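Local structure of putative alpha-L-fucosidase (Bacteroides thetaiotaomicron, 4H41) at residues Q269-F277 with Y305-F316. The protein is a putative alpha-L-fucosidase, probably a glycoside hydrolase acting on host glycans. Residues are numbered along the deposited sequence; the frame is centred on the assembly and turned at random.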
loop_
_atom_site.group_PDB
_atom_site.type_symbol
_atom_site.label_atom_id
_atom_site.label_comp_id
_atom_site.label_asym_id
_atom_site.label_seq_id
_atom_site.Cartn_x
_atom_site.Cartn_y
_atom_site.Cartn_z
ATOM N N GLN B 269 -35.204 -8.967 4.802
ATOM C CA GLN B 269 -34.105 -9.848 5.230
ATOM C C GLN B 269 -33.010 -8.986 5.789
ATOM O O GLN B 269 -32.810 -7.839 5.337
ATOM C CB GLN B 269 -33.575 -10.712 4.065
ATOM C CG GLN B 269 -34.569 -11.808 3.652
ATOM C CD GLN B 269 -34.007 -12.865 2.706
ATOM O OE1 GLN B 269 -32.796 -12.957 2.468
ATOM N NE2 GLN B 269 -34.867 -13.806 2.267
ATOM N N CYS B 270 -32.320 -9.484 6.792
ATOM C CA CYS B 270 -31.273 -8.733 7.464
ATOM C C CYS B 270 -29.940 -9.381 7.164
ATOM O O CYS B 270 -29.643 -10.485 7.640
ATOM C CB CYS B 270 -31.549 -8.682 8.968
ATOM S SG CYS B 270 -30.470 -7.546 9.841
ATOM N N TRP B 271 -29.183 -8.750 6.293
ATOM C CA TRP B 271 -27.872 -9.245 5.912
ATOM C C TRP B 271 -26.796 -8.423 6.549
ATOM O O TRP B 271 -27.021 -7.291 6.942
ATOM C CB TRP B 271 -27.704 -9.166 4.386
ATOM C CG TRP B 271 -28.570 -10.090 3.563
ATOM C CD1 TRP B 271 -29.632 -10.848 3.987
ATOM C CD2 TRP B 271 -28.542 -10.203 2.136
ATOM N NE1 TRP B 271 -30.202 -11.495 2.924
ATOM C CE2 TRP B 271 -29.548 -11.122 1.769
ATOM C CE3 TRP B 271 -27.690 -9.693 1.135
ATOM C CZ2 TRP B 271 -29.773 -11.488 0.436
ATOM C CZ3 TRP B 271 -27.896 -10.083 -0.185
ATOM C CH2 TRP B 271 -28.951 -10.934 -0.528
ATOM N N THR B 272 -25.589 -8.961 6.577
ATOM C CA THR B 272 -24.416 -8.179 6.968
ATOM C C THR B 272 -23.436 -8.155 5.792
ATOM O O THR B 272 -23.239 -9.176 5.130
ATOM C CB THR B 272 -23.730 -8.651 8.253
ATOM O OG1 THR B 272 -22.716 -7.692 8.566
ATOM C CG2 THR B 272 -23.112 -10.038 8.147
ATOM N N ASN B 273 -22.866 -6.983 5.516
ATOM C CA ASN B 273 -21.788 -6.851 4.541
ATOM C C ASN B 273 -20.548 -6.803 5.412
ATOM O O ASN B 273 -20.200 -5.751 5.977
ATOM C CB ASN B 273 -21.953 -5.649 3.630
ATOM C CG ASN B 273 -20.758 -5.442 2.734
ATOM O OD1 ASN B 273 -19.767 -6.158 2.815
ATOM N ND2 ASN B 273 -20.822 -4.447 1.878
ATOM N N ALA B 274 -19.973 -7.981 5.627
ATOM C CA ALA B 274 -18.817 -8.170 6.486
ATOM C C ALA B 274 -17.562 -7.809 5.732
ATOM O O ALA B 274 -17.082 -8.592 4.926
ATOM C CB ALA B 274 -18.749 -9.601 6.989
ATOM N N GLU B 275 -17.068 -6.602 5.952
ATOM C CA GLU B 275 -15.875 -6.106 5.264
ATOM C C GLU B 275 -14.662 -6.961 5.606
ATOM O O GLU B 275 -14.360 -7.165 6.786
ATOM C CB GLU B 275 -15.633 -4.662 5.630
ATOM C CG GLU B 275 -16.752 -3.767 5.120
ATOM C CD GLU B 275 -16.607 -2.295 5.453
ATOM O OE1 GLU B 275 -15.818 -1.973 6.372
ATOM O OE2 GLU B 275 -17.152 -1.465 4.684
ATOM N N SER B 276 -13.943 -7.430 4.574
ATOM C CA SER B 276 -12.773 -8.286 4.761
ATOM C C SER B 276 -11.471 -7.531 4.544
ATOM O O SER B 276 -10.380 -8.137 4.512
ATOM C CB SER B 276 -12.910 -9.528 3.883
ATOM O OG SER B 276 -13.254 -9.211 2.558
ATOM N N PHE B 277 -11.552 -6.178 4.540
ATOM C CA PHE B 277 -10.404 -5.280 4.493
ATOM C C PHE B 277 -10.345 -4.530 5.820
ATOM O O PHE B 277 -11.372 -4.415 6.506
ATOM C CB PHE B 277 -10.465 -4.330 3.308
ATOM C CG PHE B 277 -11.664 -3.422 3.310
ATOM C CD1 PHE B 277 -12.871 -3.844 2.780
ATOM C CD2 PHE B 277 -11.617 -2.179 3.933
ATOM C CE1 PHE B 277 -13.990 -3.017 2.809
ATOM C CE2 PHE B 277 -12.733 -1.350 3.942
ATOM C CZ PHE B 277 -13.900 -1.762 3.336
ATOM N N TYR B 305 -28.839 -12.856 12.110
ATOM C CA TYR B 305 -28.839 -12.399 10.724
ATOM C C TYR B 305 -29.056 -13.540 9.743
ATOM O O TYR B 305 -28.687 -14.671 10.018
ATOM C CB TYR B 305 -27.542 -11.679 10.421
ATOM C CG TYR B 305 -27.524 -10.230 10.812
ATOM C CD1 TYR B 305 -28.080 -9.797 12.015
ATOM C CD2 TYR B 305 -26.874 -9.292 10.027
ATOM C CE1 TYR B 305 -28.093 -8.448 12.358
ATOM C CE2 TYR B 305 -26.818 -7.953 10.393
ATOM C CZ TYR B 305 -27.451 -7.529 11.552
ATOM O OH TYR B 305 -27.474 -6.201 11.879
ATOM N N ASP B 306 -29.637 -13.235 8.595
ATOM C CA ASP B 306 -30.017 -14.212 7.580
ATOM C C ASP B 306 -28.896 -14.591 6.686
ATOM O O ASP B 306 -28.931 -15.688 6.178
ATOM C CB ASP B 306 -31.175 -13.655 6.694
ATOM C CG ASP B 306 -32.352 -13.218 7.512
ATOM O OD1 ASP B 306 -32.782 -13.996 8.373
ATOM O OD2 ASP B 306 -32.754 -12.052 7.389
ATOM N N LYS B 307 -28.007 -13.664 6.347
ATOM C CA LYS B 307 -26.913 -13.930 5.425
ATOM C C LYS B 307 -25.761 -12.999 5.639
ATOM O O LYS B 307 -25.944 -11.841 6.033
ATOM C CB LYS B 307 -27.402 -13.771 3.953
ATOM C CG LYS B 307 -26.476 -14.345 2.867
ATOM C CD LYS B 307 -27.031 -14.047 1.452
ATOM C CE LYS B 307 -26.313 -14.741 0.309
ATOM N NZ LYS B 307 -26.376 -16.215 0.405
ATOM N N ALA B 308 -24.543 -13.496 5.380
ATOM C CA ALA B 308 -23.350 -12.641 5.395
ATOM C C ALA B 308 -22.774 -12.621 3.992
ATOM O O ALA B 308 -22.580 -13.665 3.367
ATOM C CB ALA B 308 -22.313 -13.109 6.394
ATOM N N ILE B 309 -22.507 -11.436 3.502
ATOM C CA ILE B 309 -21.807 -11.228 2.240
ATOM C C ILE B 309 -20.547 -10.454 2.599
ATOM O O ILE B 309 -20.438 -9.956 3.719
ATOM C CB ILE B 309 -22.687 -10.531 1.172
ATOM C CG1 ILE B 309 -22.963 -9.047 1.535
ATOM C CG2 ILE B 309 -23.989 -11.331 0.969
ATOM C CD1 ILE B 309 -23.737 -8.280 0.450
ATOM N N THR B 310 -19.604 -10.301 1.664
ATOM C CA THR B 310 -18.415 -9.518 1.949
ATOM C C THR B 310 -18.003 -8.660 0.782
ATOM O O THR B 310 -18.108 -9.073 -0.376
ATOM C CB THR B 310 -17.221 -10.469 2.337
ATOM O OG1 THR B 310 -16.080 -9.706 2.755
ATOM C CG2 THR B 310 -16.771 -11.381 1.183
ATOM N N PHE B 311 -17.509 -7.486 1.107
ATOM C CA PHE B 311 -16.664 -6.665 0.238
ATOM C C PHE B 311 -15.255 -6.942 0.782
ATOM O O PHE B 311 -14.937 -6.478 1.874
ATOM C CB PHE B 311 -17.021 -5.184 0.260
ATOM C CG PHE B 311 -16.258 -4.419 -0.795
ATOM C CD1 PHE B 311 -14.949 -4.026 -0.577
ATOM C CD2 PHE B 311 -16.789 -4.250 -2.068
ATOM C CE1 PHE B 311 -14.196 -3.449 -1.581
ATOM C CE2 PHE B 311 -16.042 -3.649 -3.075
ATOM C CZ PHE B 311 -14.751 -3.243 -2.822
ATOM N N GLU B 312 -14.401 -7.706 0.097
ATOM C CA GLU B 312 -14.585 -8.326 -1.214
ATOM C C GLU B 312 -13.675 -9.521 -1.295
ATOM O O GLU B 312 -12.493 -9.395 -0.969
ATOM C CB GLU B 312 -14.243 -7.319 -2.330
ATOM C CG GLU B 312 -14.623 -7.803 -3.720
ATOM C CD GLU B 312 -13.532 -7.885 -4.777
ATOM O OE1 GLU B 312 -12.343 -7.900 -4.399
ATOM O OE2 GLU B 312 -13.863 -7.969 -5.983
ATOM N N PHE B 313 -14.189 -10.643 -1.715
ATOM C CA PHE B 313 -13.393 -11.872 -1.724
ATOM C C PHE B 313 -12.133 -11.777 -2.570
ATOM O O PHE B 313 -11.051 -12.135 -2.070
ATOM C CB PHE B 313 -14.226 -13.045 -2.196
ATOM C CG PHE B 313 -13.492 -14.352 -2.236
ATOM C CD1 PHE B 313 -12.816 -14.753 -3.382
ATOM C CD2 PHE B 313 -13.514 -15.210 -1.153
ATOM C CE1 PHE B 313 -12.111 -15.953 -3.412
ATOM C CE2 PHE B 313 -12.782 -16.396 -1.177
ATOM C CZ PHE B 313 -12.102 -16.768 -2.315
ATOM N N SER B 314 -12.263 -11.383 -3.841
ATOM C CA SER B 314 -11.119 -11.443 -4.778
ATOM C C SER B 314 -9.858 -10.710 -4.296
ATOM O O SER B 314 -8.762 -11.174 -4.579
ATOM C CB SER B 314 -11.509 -10.969 -6.157
ATOM O OG SER B 314 -12.554 -11.820 -6.621
ATOM N N HIS B 315 -10.000 -9.538 -3.694
ATOM C CA HIS B 315 -8.845 -8.808 -3.187
ATOM C C HIS B 315 -8.470 -9.200 -1.785
ATOM O O HIS B 315 -7.269 -9.179 -1.428
ATOM C CB HIS B 315 -9.122 -7.299 -3.182
ATOM C CG HIS B 315 -9.069 -6.652 -4.533
ATOM N ND1 HIS B 315 -10.136 -6.696 -5.395
ATOM C CD2 HIS B 315 -8.076 -5.940 -5.114
ATOM C CE1 HIS B 315 -9.765 -6.017 -6.473
ATOM N NE2 HIS B 315 -8.552 -5.508 -6.317
ATOM N N PHE B 316 -9.474 -9.417 -0.927
ATOM C CA PHE B 316 -9.206 -9.507 0.497
ATOM C C PHE B 316 -9.276 -10.888 1.131
ATOM O O PHE B 316 -8.781 -11.015 2.242
ATOM C CB PHE B 316 -10.086 -8.514 1.247
ATOM C CG PHE B 316 -9.854 -7.113 0.717
ATOM C CD1 PHE B 316 -8.642 -6.473 0.913
ATOM C CD2 PHE B 316 -10.832 -6.453 -0.015
ATOM C CE1 PHE B 316 -8.408 -5.190 0.412
ATOM C CE2 PHE B 316 -10.602 -5.151 -0.500
ATOM C CZ PHE B 316 -9.379 -4.555 -0.318
#
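T310 OG1 donates to A274 O over 2.6 Å and accepts from S276 OG at 2.9 Å, a two-bond grip on one buried hydroxyl. With S276 OG set between its backbone N and carbonyl carbon (chi1 49°), the serine hydroxyl also receives a weak bond from E312 N, while S276 N reaches F311 O. Upstream the chains pair as parallel strands: T272 N to K307 O, I309 N to T272 O and A274 N to I309 O. At the N-terminal end of the pair, D306 grips C270 twice, D306 OD2 accepting from C270 N at 2.7 Å in a nearly straight bond and D306 N giving its own hydrogen to C270 O. C270 SG sits over the centre of the Y305 ring, 3.5 Å from its centroid. On the W271 and I309 face of the sheet, K307 runs alongside W271, its CB over the five-membered ring and CD farther out over the indole, before NZ goes on to D69 and T35. W271 NE1 donates to Q269 OE1 at 3.0 Å, on a lone pair in the carbonyl plane, which helps fix the ring's rotation. Cutting W271 back to an alanine removes the indole and its N-H, and would probably open a gap beside the K307 chain and I309 CG2 and leave the Q269 amide free to turn. At the other end F277, F311 and F316 cluster, F277 CB lying 3.5 Å from the centroid of the F316 ring, over its face. N273 OD1 bonds weakly to F311 N while ND2 turns to S196. The pairing joins the last two strands of a TIM barrel, 269-273 and 307-310, linked through helix 290-302 as a beta-alpha-beta unit.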